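Local atomic coordinates of CheC-like superfamily protein (Shewanella oneidensis, PDB entry 3H2D), a protein that probably dephosphorylates the phosphorylated response regulator CheY during bacterial chemotaxis, as other members of the CheX family do. Residues N5-F10 with T134-P139; Q12-V17 with G91-M96; T20-E25 with L68-N73; G41-L46 with V119-G124; T61-L66 with Y144-I149. All blocks are in the same frame, centred on the assembly; numbering follows the deposited sequence.

Contact 1 of 5, residues N5-F10 with T134-P139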
# COMPACT_ATOMS: atom_id res chain seq x y z
N ASN B 5 -21.76 -4.62 -3.49
CA ASN B 5 -22.11 -3.20 -3.60
C ASN B 5 -21.30 -2.24 -2.73
O ASN B 5 -21.41 -1.04 -2.93
CB ASN B 5 -23.61 -2.97 -3.32
CG ASN B 5 -24.49 -3.59 -4.38
OD1 ASN B 5 -24.30 -3.35 -5.58
ND2 ASN B 5 -25.45 -4.37 -3.96
N PHE B 6 -20.54 -2.73 -1.76
CA PHE B 6 -19.62 -1.88 -1.00
C PHE B 6 -18.58 -1.20 -1.86
O PHE B 6 -17.97 -0.21 -1.44
CB PHE B 6 -19.00 -2.61 0.21
CG PHE B 6 -19.89 -2.64 1.40
CD1 PHE B 6 -20.03 -1.53 2.21
CD2 PHE B 6 -20.65 -3.77 1.71
CE1 PHE B 6 -20.93 -1.53 3.32
CE2 PHE B 6 -21.54 -3.80 2.82
CZ PHE B 6 -21.67 -2.67 3.62
N ILE B 7 -18.33 -1.70 -3.08
CA ILE B 7 -17.39 -1.05 -3.96
C ILE B 7 -18.01 0.17 -4.65
O ILE B 7 -17.29 1.03 -5.12
CB ILE B 7 -16.76 -2.06 -4.98
CG1 ILE B 7 -15.42 -1.50 -5.54
CG2 ILE B 7 -17.74 -2.44 -6.09
CD1 ILE B 7 -14.53 -2.54 -6.12
N ASN B 8 -19.34 0.23 -4.72
CA ASN B 8 -20.03 1.26 -5.49
C ASN B 8 -19.65 2.71 -5.13
O ASN B 8 -19.41 3.50 -6.02
CB ASN B 8 -21.56 1.06 -5.47
CG ASN B 8 -21.99 -0.20 -6.21
OD1 ASN B 8 -21.19 -0.76 -6.93
ND2 ASN B 8 -23.23 -0.62 -6.04
N PRO B 9 -19.58 3.07 -3.83
CA PRO B 9 -19.11 4.44 -3.45
C PRO B 9 -17.72 4.81 -3.97
O PRO B 9 -17.44 5.99 -4.30
CB PRO B 9 -19.13 4.39 -1.92
CG PRO B 9 -20.00 3.28 -1.58
CD PRO B 9 -20.00 2.29 -2.66
N PHE B 10 -16.84 3.80 -4.03
CA PHE B 10 -15.50 3.99 -4.54
C PHE B 10 -15.53 4.13 -6.07
O PHE B 10 -14.89 5.04 -6.63
CB PHE B 10 -14.61 2.80 -4.11
CG PHE B 10 -14.48 2.65 -2.62
CD1 PHE B 10 -13.52 3.36 -1.93
CD2 PHE B 10 -15.36 1.83 -1.90
CE1 PHE B 10 -13.39 3.23 -0.52
CE2 PHE B 10 -15.26 1.71 -0.52
CZ PHE B 10 -14.27 2.42 0.18
N THR B 134 -13.90 -10.33 2.33
CA THR B 134 -14.14 -10.43 0.91
C THR B 134 -13.30 -9.44 0.15
O THR B 134 -13.19 -8.32 0.56
CB THR B 134 -15.61 -10.17 0.59
OG1 THR B 134 -16.43 -10.90 1.52
CG2 THR B 134 -15.94 -10.61 -0.86
N LYS B 135 -12.71 -9.85 -0.96
CA LYS B 135 -11.92 -8.95 -1.80
C LYS B 135 -12.81 -8.66 -2.99
O LYS B 135 -13.22 -9.58 -3.67
CB LYS B 135 -10.62 -9.62 -2.27
CG LYS B 135 -9.50 -9.77 -1.17
CD LYS B 135 -9.66 -10.99 -0.32
CE LYS B 135 -8.67 -11.06 0.84
NZ LYS B 135 -9.06 -12.10 1.80
N ILE B 136 -13.12 -7.39 -3.24
CA ILE B 136 -13.96 -7.00 -4.38
C ILE B 136 -13.10 -6.21 -5.36
O ILE B 136 -12.48 -5.22 -4.99
CB ILE B 136 -15.13 -6.10 -3.96
CG1 ILE B 136 -15.96 -6.73 -2.85
CG2 ILE B 136 -15.98 -5.75 -5.15
CD1 ILE B 136 -16.92 -5.70 -2.24
N ILE B 137 -13.05 -6.65 -6.61
CA ILE B 137 -12.26 -5.98 -7.61
C ILE B 137 -13.11 -5.66 -8.84
O ILE B 137 -14.02 -6.41 -9.20
CB ILE B 137 -11.06 -6.83 -8.03
CG1 ILE B 137 -10.22 -6.10 -9.07
CG2 ILE B 137 -11.48 -8.17 -8.58
CD1 ILE B 137 -8.75 -6.59 -9.12
N MSE B 138 -12.80 -4.55 -9.48
CA MSE B 138 -13.47 -4.22 -10.72
C MSE B 138 -12.52 -3.52 -11.66
O MSE B 138 -11.77 -2.65 -11.25
CB MSE B 138 -14.67 -3.33 -10.47
CG MSE B 138 -14.37 -1.92 -10.07
SE MSE B 138 -16.13 -1.06 -9.83
CE MSE B 138 -16.47 -0.50 -11.66
N PRO B 139 -12.57 -3.92 -12.92
CA PRO B 139 -11.78 -3.27 -13.97
C PRO B 139 -12.49 -2.03 -14.52
O PRO B 139 -13.74 -1.92 -14.42
CB PRO B 139 -11.66 -4.37 -15.02
CG PRO B 139 -12.97 -5.04 -14.93
CD PRO B 139 -13.33 -5.06 -13.46

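Contact 2 of 5, residues Q12-V17 with G91-M96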
# COMPACT_ATOMS: atom_id res chain seq x y z
N GLN B 12 -18.11 5.20 -7.86
CA GLN B 12 -18.75 6.46 -8.20
C GLN B 12 -17.77 7.62 -8.02
O GLN B 12 -17.69 8.52 -8.85
CB GLN B 12 -19.99 6.64 -7.34
CG GLN B 12 -21.10 5.60 -7.65
CD GLN B 12 -22.19 5.44 -6.54
OE1 GLN B 12 -22.27 6.23 -5.57
NE2 GLN B 12 -23.03 4.39 -6.71
N SER B 13 -17.01 7.57 -6.93
CA SER B 13 -16.07 8.63 -6.63
C SER B 13 -14.95 8.68 -7.68
O SER B 13 -14.55 9.77 -8.06
CB SER B 13 -15.50 8.52 -5.19
OG SER B 13 -16.58 8.55 -4.26
N LEU B 14 -14.44 7.53 -8.12
CA LEU B 14 -13.39 7.48 -9.13
C LEU B 14 -13.96 8.05 -10.43
O LEU B 14 -13.29 8.83 -11.10
CB LEU B 14 -12.86 6.06 -9.33
CG LEU B 14 -11.75 5.91 -10.39
CD1 LEU B 14 -10.43 6.71 -10.02
CD2 LEU B 14 -11.47 4.45 -10.69
N LEU B 15 -15.17 7.65 -10.78
CA LEU B 15 -15.76 8.11 -12.04
C LEU B 15 -15.98 9.63 -11.96
O LEU B 15 -15.77 10.35 -12.94
CB LEU B 15 -17.06 7.37 -12.36
CG LEU B 15 -16.99 5.89 -12.74
CD1 LEU B 15 -18.40 5.46 -13.18
CD2 LEU B 15 -15.92 5.61 -13.82
N ASN B 16 -16.36 10.13 -10.79
CA ASN B 16 -16.39 11.59 -10.60
C ASN B 16 -15.08 12.30 -10.90
O ASN B 16 -15.06 13.30 -11.60
CB ASN B 16 -16.78 11.96 -9.15
CG ASN B 16 -18.22 11.80 -8.90
OD1 ASN B 16 -19.01 11.60 -9.82
ND2 ASN B 16 -18.60 11.83 -7.62
N VAL B 17 -13.98 11.81 -10.36
CA VAL B 17 -12.68 12.44 -10.55
C VAL B 17 -12.25 12.34 -12.03
O VAL B 17 -11.98 13.35 -12.68
CB VAL B 17 -11.62 11.85 -9.61
CG1 VAL B 17 -10.26 12.47 -9.86
CG2 VAL B 17 -12.04 12.08 -8.14
N GLY B 91 -1.61 10.00 -5.64
CA GLY B 91 -1.89 10.16 -4.22
C GLY B 91 -3.11 11.01 -3.99
O GLY B 91 -3.97 10.66 -3.19
N GLU B 92 -3.21 12.12 -4.72
CA GLU B 92 -4.37 13.01 -4.59
C GLU B 92 -5.64 12.38 -5.12
O GLU B 92 -6.68 12.51 -4.50
CB GLU B 92 -4.14 14.37 -5.27
CG GLU B 92 -3.15 15.26 -4.52
CD GLU B 92 -3.60 15.50 -3.05
OE1 GLU B 92 -4.82 15.69 -2.82
OE2 GLU B 92 -2.76 15.44 -2.13
N ILE B 93 -5.55 11.66 -6.22
CA ILE B 93 -6.71 10.90 -6.71
C ILE B 93 -7.15 9.90 -5.67
O ILE B 93 -8.36 9.74 -5.39
CB ILE B 93 -6.41 10.17 -8.07
CG1 ILE B 93 -6.21 11.21 -9.18
CG2 ILE B 93 -7.52 9.18 -8.42
CD1 ILE B 93 -5.75 10.61 -10.51
N THR B 94 -6.18 9.20 -5.07
CA THR B 94 -6.50 8.22 -4.03
C THR B 94 -7.25 8.86 -2.85
O THR B 94 -8.26 8.29 -2.34
CB THR B 94 -5.22 7.52 -3.53
OG1 THR B 94 -4.59 6.87 -4.63
CG2 THR B 94 -5.54 6.48 -2.48
N ASN B 95 -6.75 10.02 -2.40
CA ASN B 95 -7.42 10.72 -1.31
C ASN B 95 -8.85 11.14 -1.69
O ASN B 95 -9.76 11.04 -0.86
CB ASN B 95 -6.68 11.99 -0.91
CG ASN B 95 -5.64 11.77 0.12
OD1 ASN B 95 -5.75 10.87 0.96
ND2 ASN B 95 -4.58 12.63 0.07
N MSE B 96 -9.05 11.61 -2.93
CA MSE B 96 -10.40 12.04 -3.32
C MSE B 96 -11.38 10.88 -3.52
O MSE B 96 -12.55 11.02 -3.18
CB MSE B 96 -10.36 12.92 -4.59
CG MSE B 96 -9.61 14.17 -4.39
SE MSE B 96 -9.81 15.28 -6.02
CE MSE B 96 -8.50 14.40 -7.10

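Contact 3 of 5, residues T20-E25 with L68-N73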
# COMPACT_ATOMS: atom_id res chain seq x y z
N THR B 20 -15.30 13.55 -14.89
CA THR B 20 -15.48 15.00 -14.92
C THR B 20 -14.17 15.78 -14.79
O THR B 20 -13.83 16.51 -15.70
CB THR B 20 -16.52 15.54 -13.88
OG1 THR B 20 -15.88 15.78 -12.63
CG2 THR B 20 -17.67 14.55 -13.72
N MSE B 21 -13.43 15.62 -13.70
CA MSE B 21 -12.21 16.42 -13.50
C MSE B 21 -11.10 16.12 -14.55
O MSE B 21 -10.27 17.00 -14.85
CB MSE B 21 -11.65 16.28 -12.06
CG MSE B 21 -12.19 17.26 -10.98
SE MSE B 21 -11.90 16.49 -9.20
CE MSE B 21 -13.61 16.97 -8.35
N ALA B 22 -11.07 14.90 -15.08
CA ALA B 22 -10.09 14.53 -16.09
C ALA B 22 -10.69 14.38 -17.49
O ALA B 22 -9.97 13.98 -18.42
CB ALA B 22 -9.32 13.23 -15.67
N SER B 23 -11.98 14.69 -17.63
CA SER B 23 -12.72 14.53 -18.88
C SER B 23 -12.37 13.25 -19.65
O SER B 23 -12.24 13.27 -20.87
CB SER B 23 -12.50 15.74 -19.79
OG SER B 23 -12.77 16.95 -19.11
N LEU B 24 -12.22 12.13 -18.94
CA LEU B 24 -11.78 10.89 -19.56
C LEU B 24 -12.79 9.79 -19.18
O LEU B 24 -12.90 9.46 -18.01
CB LEU B 24 -10.37 10.55 -19.06
CG LEU B 24 -9.57 9.47 -19.80
CD1 LEU B 24 -8.08 9.63 -19.56
CD2 LEU B 24 -10.04 8.07 -19.38
N GLU B 25 -13.50 9.25 -20.17
CA GLU B 25 -14.52 8.23 -19.94
C GLU B 25 -13.88 6.86 -19.65
O GLU B 25 -13.27 6.27 -20.54
CB GLU B 25 -15.45 8.13 -21.16
CG GLU B 25 -16.66 7.18 -21.02
CD GLU B 25 -17.20 6.69 -22.37
OE1 GLU B 25 -18.37 7.00 -22.68
OE2 GLU B 25 -16.45 6.00 -23.12
N LEU B 68 -0.86 8.78 -17.46
CA LEU B 68 -0.30 9.94 -18.15
C LEU B 68 -1.35 10.76 -18.91
O LEU B 68 -1.23 12.00 -18.99
CB LEU B 68 0.86 9.54 -19.04
CG LEU B 68 2.11 9.00 -18.35
CD1 LEU B 68 3.12 8.58 -19.41
CD2 LEU B 68 2.72 10.08 -17.40
N GLN B 69 -2.34 10.12 -19.49
CA GLN B 69 -3.43 10.87 -20.11
C GLN B 69 -4.29 11.58 -19.07
O GLN B 69 -4.79 12.68 -19.34
CB GLN B 69 -4.33 9.98 -20.96
CG GLN B 69 -5.31 10.76 -21.86
CD GLN B 69 -4.63 11.68 -22.85
OE1 GLN B 69 -3.78 11.23 -23.62
NE2 GLN B 69 -5.00 12.96 -22.85
N ILE B 70 -4.54 10.93 -17.93
CA ILE B 70 -5.24 11.53 -16.80
C ILE B 70 -4.47 12.79 -16.34
O ILE B 70 -5.07 13.87 -16.15
CB ILE B 70 -5.45 10.49 -15.62
CG1 ILE B 70 -6.45 9.40 -16.02
CG2 ILE B 70 -5.89 11.16 -14.29
CD1 ILE B 70 -6.49 8.27 -15.01
N MSE B 71 -3.14 12.67 -16.18
CA MSE B 71 -2.35 13.83 -15.82
C MSE B 71 -2.40 14.92 -16.87
O MSE B 71 -2.47 16.09 -16.50
CB MSE B 71 -0.90 13.51 -15.54
CG MSE B 71 -0.25 14.72 -14.73
SE MSE B 71 1.43 14.15 -14.26
CE MSE B 71 2.40 15.82 -14.07
N GLN B 72 -2.33 14.57 -18.15
CA GLN B 72 -2.45 15.56 -19.20
C GLN B 72 -3.77 16.35 -19.02
O GLN B 72 -3.77 17.57 -19.12
CB GLN B 72 -2.43 14.94 -20.59
CG GLN B 72 -2.54 15.98 -21.74
CD GLN B 72 -1.33 16.91 -21.80
OE1 GLN B 72 -0.18 16.48 -21.65
NE2 GLN B 72 -1.59 18.20 -21.96
N ASN B 73 -4.87 15.63 -18.83
CA ASN B 73 -6.19 16.24 -18.82
C ASN B 73 -6.45 17.07 -17.56
O ASN B 73 -7.07 18.12 -17.61
CB ASN B 73 -7.26 15.17 -18.93
CG ASN B 73 -7.33 14.54 -20.30
OD1 ASN B 73 -6.52 14.83 -21.19
ND2 ASN B 73 -8.29 13.66 -20.47

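Contact 4 of 5, residues G41-L46 with V119-G124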
# COMPACT_ATOMS: atom_id res chain seq x y z
N GLY B 41 -0.72 -3.33 -13.16
CA GLY B 41 -0.54 -1.99 -13.64
C GLY B 41 0.86 -1.47 -13.36
O GLY B 41 1.76 -2.18 -12.95
N ASP B 42 1.02 -0.18 -13.59
CA ASP B 42 2.33 0.47 -13.59
C ASP B 42 2.48 1.50 -12.45
O ASP B 42 3.58 1.81 -11.99
CB ASP B 42 2.53 1.13 -14.95
CG ASP B 42 2.46 0.13 -16.07
OD1 ASP B 42 3.05 -0.99 -15.92
OD2 ASP B 42 1.81 0.45 -17.09
N VAL B 43 1.36 2.03 -12.01
CA VAL B 43 1.36 2.92 -10.82
C VAL B 43 0.07 2.65 -10.06
O VAL B 43 -0.98 2.49 -10.69
CB VAL B 43 1.52 4.41 -11.23
CG1 VAL B 43 0.32 4.97 -12.04
CG2 VAL B 43 1.81 5.25 -9.97
N SER B 44 0.14 2.60 -8.72
CA SER B 44 -1.05 2.30 -7.92
C SER B 44 -1.08 3.19 -6.69
O SER B 44 -0.02 3.42 -6.10
CB SER B 44 -1.07 0.83 -7.48
OG SER B 44 -1.25 -0.05 -8.56
N GLY B 45 -2.27 3.65 -6.32
CA GLY B 45 -2.51 4.35 -5.05
C GLY B 45 -3.16 3.37 -4.07
O GLY B 45 -4.16 2.75 -4.40
N LEU B 46 -2.56 3.24 -2.88
CA LEU B 46 -2.99 2.33 -1.83
C LEU B 46 -3.25 3.11 -0.54
O LEU B 46 -2.49 4.03 -0.21
CB LEU B 46 -1.92 1.28 -1.54
CG LEU B 46 -1.78 0.10 -2.50
CD1 LEU B 46 -1.37 0.57 -3.85
CD2 LEU B 46 -0.72 -0.88 -1.90
N VAL B 119 1.93 5.33 -2.77
CA VAL B 119 1.91 5.11 -4.21
C VAL B 119 3.06 4.20 -4.65
O VAL B 119 4.23 4.47 -4.35
CB VAL B 119 1.95 6.45 -5.01
CG1 VAL B 119 1.82 6.22 -6.53
CG2 VAL B 119 0.81 7.35 -4.46
N VAL B 120 2.69 3.15 -5.37
CA VAL B 120 3.59 2.15 -5.88
C VAL B 120 3.88 2.50 -7.32
O VAL B 120 2.96 2.81 -8.07
CB VAL B 120 2.90 0.79 -5.86
CG1 VAL B 120 3.81 -0.30 -6.50
CG2 VAL B 120 2.45 0.43 -4.40
N SER B 121 5.16 2.49 -7.69
CA SER B 121 5.60 2.68 -9.07
C SER B 121 6.43 1.48 -9.48
O SER B 121 7.39 1.14 -8.79
CB SER B 121 6.45 3.94 -9.19
OG SER B 121 5.73 5.10 -8.81
N GLY B 122 6.09 0.87 -10.61
CA GLY B 122 6.81 -0.32 -11.10
C GLY B 122 6.07 -0.96 -12.25
O GLY B 122 4.88 -1.21 -12.11
N GLN B 123 6.77 -1.27 -13.34
CA GLN B 123 6.11 -1.85 -14.51
C GLN B 123 5.44 -3.16 -14.11
O GLN B 123 6.03 -4.00 -13.43
CB GLN B 123 7.07 -2.10 -15.68
CG GLN B 123 6.34 -2.65 -16.95
CD GLN B 123 7.13 -2.48 -18.25
OE1 GLN B 123 8.25 -1.95 -18.27
NE2 GLN B 123 6.54 -2.94 -19.35
N GLY B 124 4.20 -3.33 -14.52
CA GLY B 124 3.52 -4.62 -14.36
C GLY B 124 3.43 -5.22 -12.98
O GLY B 124 3.48 -6.44 -12.85

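Contact 5 of 5, residues T61-L66 with Y144-I149. With GOL (glycerol), chain D.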
# COMPACT_ATOMS: atom_id res chain seq x y z
N THR B 61 -5.27 1.02 -9.32
CA THR B 61 -4.12 0.67 -10.14
C THR B 61 -4.36 1.15 -11.56
O THR B 61 -5.48 1.00 -12.04
CB THR B 61 -3.93 -0.86 -10.11
OG1 THR B 61 -3.64 -1.26 -8.75
CG2 THR B 61 -2.79 -1.33 -11.06
N PHE B 62 -3.34 1.74 -12.18
CA PHE B 62 -3.40 2.31 -13.53
C PHE B 62 -2.26 1.80 -14.42
O PHE B 62 -1.10 1.71 -13.97
CB PHE B 62 -3.27 3.84 -13.53
CG PHE B 62 -4.28 4.58 -12.69
CD1 PHE B 62 -4.01 4.85 -11.36
CD2 PHE B 62 -5.46 5.05 -13.24
CE1 PHE B 62 -4.94 5.57 -10.58
CE2 PHE B 62 -6.37 5.78 -12.47
CZ PHE B 62 -6.09 6.04 -11.15
N GLU B 63 -2.53 1.57 -15.71
CA GLU B 63 -1.47 1.44 -16.70
C GLU B 63 -0.87 2.79 -17.00
O GLU B 63 -1.54 3.81 -16.87
CB GLU B 63 -2.00 0.78 -18.01
CG GLU B 63 -2.23 -0.69 -17.78
CD GLU B 63 -2.91 -1.39 -18.91
OE1 GLU B 63 -3.56 -0.72 -19.74
OE2 GLU B 63 -2.84 -2.64 -18.93
N GLN B 64 0.39 2.79 -17.41
CA GLN B 64 1.13 4.03 -17.61
C GLN B 64 0.47 4.97 -18.59
O GLN B 64 0.40 6.18 -18.33
CB GLN B 64 2.55 3.74 -18.05
CG GLN B 64 3.34 5.01 -18.36
CD GLN B 64 4.82 4.81 -18.49
OE1 GLN B 64 5.44 4.18 -17.66
NE2 GLN B 64 5.40 5.37 -19.56
N LYS B 65 0.05 4.48 -19.76
CA LYS B 65 -0.50 5.42 -20.78
C LYS B 65 -1.80 6.11 -20.26
O LYS B 65 -2.05 7.31 -20.51
CB LYS B 65 -0.75 4.70 -22.10
CG LYS B 65 -1.15 5.60 -23.25
CD LYS B 65 -1.65 4.77 -24.42
CE LYS B 65 -2.09 5.60 -25.59
NZ LYS B 65 -0.90 6.17 -26.33
N LEU B 66 -2.58 5.36 -19.50
CA LEU B 66 -3.80 5.87 -18.91
C LEU B 66 -3.51 6.94 -17.86
O LEU B 66 -4.12 8.03 -17.93
CB LEU B 66 -4.66 4.76 -18.33
CG LEU B 66 -5.92 5.16 -17.54
CD1 LEU B 66 -6.87 6.09 -18.29
CD2 LEU B 66 -6.68 3.92 -17.00
N TYR B 144 -6.87 4.27 -23.74
CA TYR B 144 -5.56 4.55 -23.16
C TYR B 144 -5.06 3.42 -22.30
O TYR B 144 -3.89 3.41 -21.90
CB TYR B 144 -5.63 5.79 -22.29
CG TYR B 144 -6.15 6.93 -23.07
CD1 TYR B 144 -5.33 7.62 -23.95
CD2 TYR B 144 -7.48 7.30 -22.98
CE1 TYR B 144 -5.81 8.68 -24.69
CE2 TYR B 144 -7.98 8.36 -23.70
CZ TYR B 144 -7.13 9.03 -24.56
OH TYR B 144 -7.62 10.09 -25.26
N GLY B 145 -5.96 2.48 -21.99
CA GLY B 145 -5.62 1.34 -21.17
C GLY B 145 -6.54 1.16 -19.98
O GLY B 145 -7.62 1.77 -19.89
N THR B 146 -6.09 0.32 -19.05
CA THR B 146 -6.92 -0.23 -17.99
C THR B 146 -6.57 0.27 -16.58
O THR B 146 -5.41 0.54 -16.25
CB THR B 146 -6.83 -1.79 -18.03
OG1 THR B 146 -7.02 -2.23 -19.40
CG2 THR B 146 -7.87 -2.41 -17.10
N ALA B 147 -7.60 0.40 -15.74
CA ALA B 147 -7.42 0.64 -14.33
C ALA B 147 -8.23 -0.39 -13.56
O ALA B 147 -9.10 -1.05 -14.12
CB ALA B 147 -7.81 2.11 -13.94
N PHE B 148 -7.90 -0.55 -12.29
CA PHE B 148 -8.62 -1.45 -11.37
C PHE B 148 -8.77 -0.79 -10.02
O PHE B 148 -7.83 -0.15 -9.53
CB PHE B 148 -7.84 -2.76 -11.14
CG PHE B 148 -7.51 -3.51 -12.37
CD1 PHE B 148 -6.33 -3.29 -13.01
CD2 PHE B 148 -8.37 -4.47 -12.86
CE1 PHE B 148 -6.00 -4.02 -14.13
CE2 PHE B 148 -8.05 -5.19 -13.97
CZ PHE B 148 -6.88 -4.97 -14.61
N ILE B 149 -9.95 -0.95 -9.42
CA ILE B 149 -10.13 -0.67 -8.01
C ILE B 149 -10.30 -2.00 -7.32
O ILE B 149 -10.99 -2.87 -7.82
CB ILE B 149 -11.40 0.17 -7.68
CG1 ILE B 149 -11.24 1.61 -8.08
CG2 ILE B 149 -11.68 0.14 -6.18
CD1 ILE B 149 -12.60 2.40 -8.05
C1 GOL D . -5.13 -2.61 -22.25
O1 GOL D . -3.91 -1.91 -22.12
C2 GOL D . -5.14 -3.98 -21.57
O2 GOL D . -4.67 -3.90 -20.23
C3 GOL D . -4.28 -5.01 -22.29
O3 GOL D . -4.18 -6.18 -21.51
O HOH W 1 -5.90 -2.09 -7.49

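Contact 1 of 5, residues N5-F10 with T134-P139
Ile7 sets CG1 opposite its backbone N (chi1 -159°) and keeps the chain stretched beyond it, which carries CD1 to the strand; with CG1 turned beside the backbone N (chi1 -54°), the CG2 branch of Ile136 lies opposite N and meets it. Ile7 CD1 sits 3.7 Å from Ile136 CG2 and 3.6 Å from Ile136 O, so a single methyl touches both a side chain and the strand backbone. Ile136 CG2 also rests against the root of the other isoleucine, 3.8 Å from Ile7 CB. The two branched side chains lie alongside each other and point opposite ways. Farther along the strand, Ile7 CD1 reaches selenomethionine Met138 at CG (4.0 Å). Phe6 adds only a loose touch, its CB 4.5 Å from Ile136 CD1; its ring leads away and packs edge-to-face with Tyr110. The side chains that meet are all apolar and mostly buried. Ile7 additionally touches Pro31 on strand 27-33 and Ile149 on strand 145-153, the two neighbours of strand 135-142, and thus spans three strands where the chain enters helix 8-21. This is the packing of a helical layer on one face of an antiparallel sheet, as expected for a CheC-like alpha/beta fold.

Contact 2 of 5, residues Q12-V17 with G91-M96
Val17 overlaps Met96, a selenomethionine, with both of its methyls: CG1 lies 3.8 Å from Met96 CE and CG2 lies 4.0 Å from Met96 CB. The two side chains run nearly perpendicular to each other. A bend about the last torsion of Met96 (chi3 -80°) folds its methyl back, so that valine meets both the root and the end of the longer chain. One turn earlier on helix 91-96, Ile93 takes up the other flank of the contact. Its CG1 stands 4.3 Å from Val17 CG1, and its CG2 meets Leu14 CD1 at 4.1 Å. Ser13 brings only CB, 4.4 Å from Met96 O; its hydroxyl is engaged within its own helix by Pro9 O. The short helix axes approach to 9.9 Å and run more nearly antiparallel than parallel, at 133°, and apart from Ser13 the side chains that meet between them are apolar. Leu14 continues onto Val97 of helix 84-107 and onto Phe140 of strand 135-142, and Ile93 packs against Ile70 of helix 64-75. Thr94 meets Ile47 of strand 43-51, so both helices lie against the sheet, helix 8-21 at strand 135-142 and helix 84-107 at strand 43-51.

Contact 3 of 5, residues T20-E25 with L68-N73
Ala22 and Asn73 come within 5.1 Å of each other at CA where the chain leaves helix 8-21, and at Ser23 phi turns positive (40°), swinging Leu24 back toward helix 68-73. Asn73 ND2 donates to Ala22 O over 2.7 Å. The acceptor lies close to the plane of the asparagine amide and is met almost end-on, with a C=O...N angle of 168°. Asn73 CB crowds the same oxygen at 3.0 Å. The far side of that amide is engaged too: Gln69 NE2 gives a hydrogen to Asn73 OD1 (2.9 Å), arriving from above the carbonyl plane. With its nitrogen and its oxygen both bonded, the amide has little freedom to flip. Beside this polar link, Leu24 drives CD1 between two residues of the helix, 3.8 Å from Gln69 CG and 3.9 Å from Ile70 CG1. Ala22 CB closes on the other branch of Ile70, 4.2 Å from CG2. Leu24 also touches Ile18 and Leu66, and Ile70 reaches Ile18 and Ile93, so the turn after helix 8-21 is joined to helix 64-75, with helix 84-107 as the third neighbour.

Contact 4 of 5, residues G41-L46 with V119-G124
Strand 43-46 pairs antiparallel with strand 119-122 inside the sheet, and on its other edge it carries a classic beta bulge, Asp42 and Val43 both facing Phe62 of strand 54-62. Ser44 and Val120 form a hydrogen-bonded pair, with Ser44 N to Val120 O at 2.9 Å and Val120 N to Ser44 O at 2.8 Å. Beyond Val43 and Ser121, a non-hydrogen-bonded pair, Gly122 N reaches Asp42 O at 3.0 Å in a nearly straight bond. Past the corner the Asp42 side chain takes over from the backbone bonds. Its OD1 accepts Gly124 N at 3.0 Å (N-H...O 170°), while OD2 takes Gln64 N at the start of helix 64-75, so two backbone N-H groups grip the carboxylate and probably favour its charged form. Gly124 adopts a positive phi (56°), a conformation that suits glycine. On the face toward helix 84-107, Val43 has CG1 between its backbone N and carbonyl carbon (chi1 66°), which leaves CG2 opposite N and 3.6 Å from Val119 CG1. On the other face Leu46 CD1 lies 3.9 Å from Val120 CG2, and Ser44 OG is hydrogen-bonded to His125 and Thr61. Val119 to Ser121 also pair with a strand of the second subunit, whose Val120 packs on Val120 here. The arrangement is that of an antiparallel sheet continued across a dimer interface.

Contact 5 of 5, residues T61-L66 with Y144-I149
The junction where strand 54-62 gives way to helix 64-75 lies along strand 145-149. Thr61 and Phe148 form the hydrogen-bonded pair, with Thr61 N to Phe148 O at 2.8 Å and Phe148 N to Thr61 O at 2.9 Å. A third backbone bond follows from Glu63 N to Thr146 O. Glu63 occupies the N-cap position of the helix, but its carboxylate turns back to the strand: CG stands beside the backbone N (chi1 -73°) with the chain extended beyond, and OE1 accepts Thr146 N at 2.8 Å from above the carboxylate plane. A glycerol, probably from the crystallisation liquor, links the Glu63 carboxylate to Thr146. Its O1 donates to Glu63 OE1, and its O2 donates to Glu63 OE2 while accepting from Thr146 OG1. Gly145 CA passes only 3.2 Å from Glu63 OE1, at backbone angles (phi 127°) that only a residue without CB takes easily; a CB there would also collide with that oxygen. In the antiparallel sheet, the opposite face from Thr61 and Phe148 carries Phe62, whose CD2 meets Ala147 CB at 3.8 Å. Leu66 CD2 reaches the same methyl at 3.7 Å from the first turn of the helix. Lys65 CB rests 3.4 Å from Tyr144 O, Leu66 CB lies 4.2 Å from Tyr144 CB, and Tyr144 in turn packs against Gln69.

Contacts 1, 2 and 3 follow one another along helix 8-21 and the turn beyond it, with contact 3 nested inside contact 2 and contact 2 inside contact 1; the centres of contacts 1 and 3 stand about 22 Å apart, on opposite sides of the chain's centre. Contacts 1, 4 and 5 reach the same antiparallel sheet. Contact 5 is tied to contact 1 by Met138 N with Ile149 O, and to contact 4, about 10 Å away between centres, by Ser44 with Thr61 and Asp42 with Gln64. Helix 64-75 serves contacts 3 and 5, which meet through Leu24 and Leu66. Helices and sheet thus form one compact unit, with contact 4 at the subunit interface.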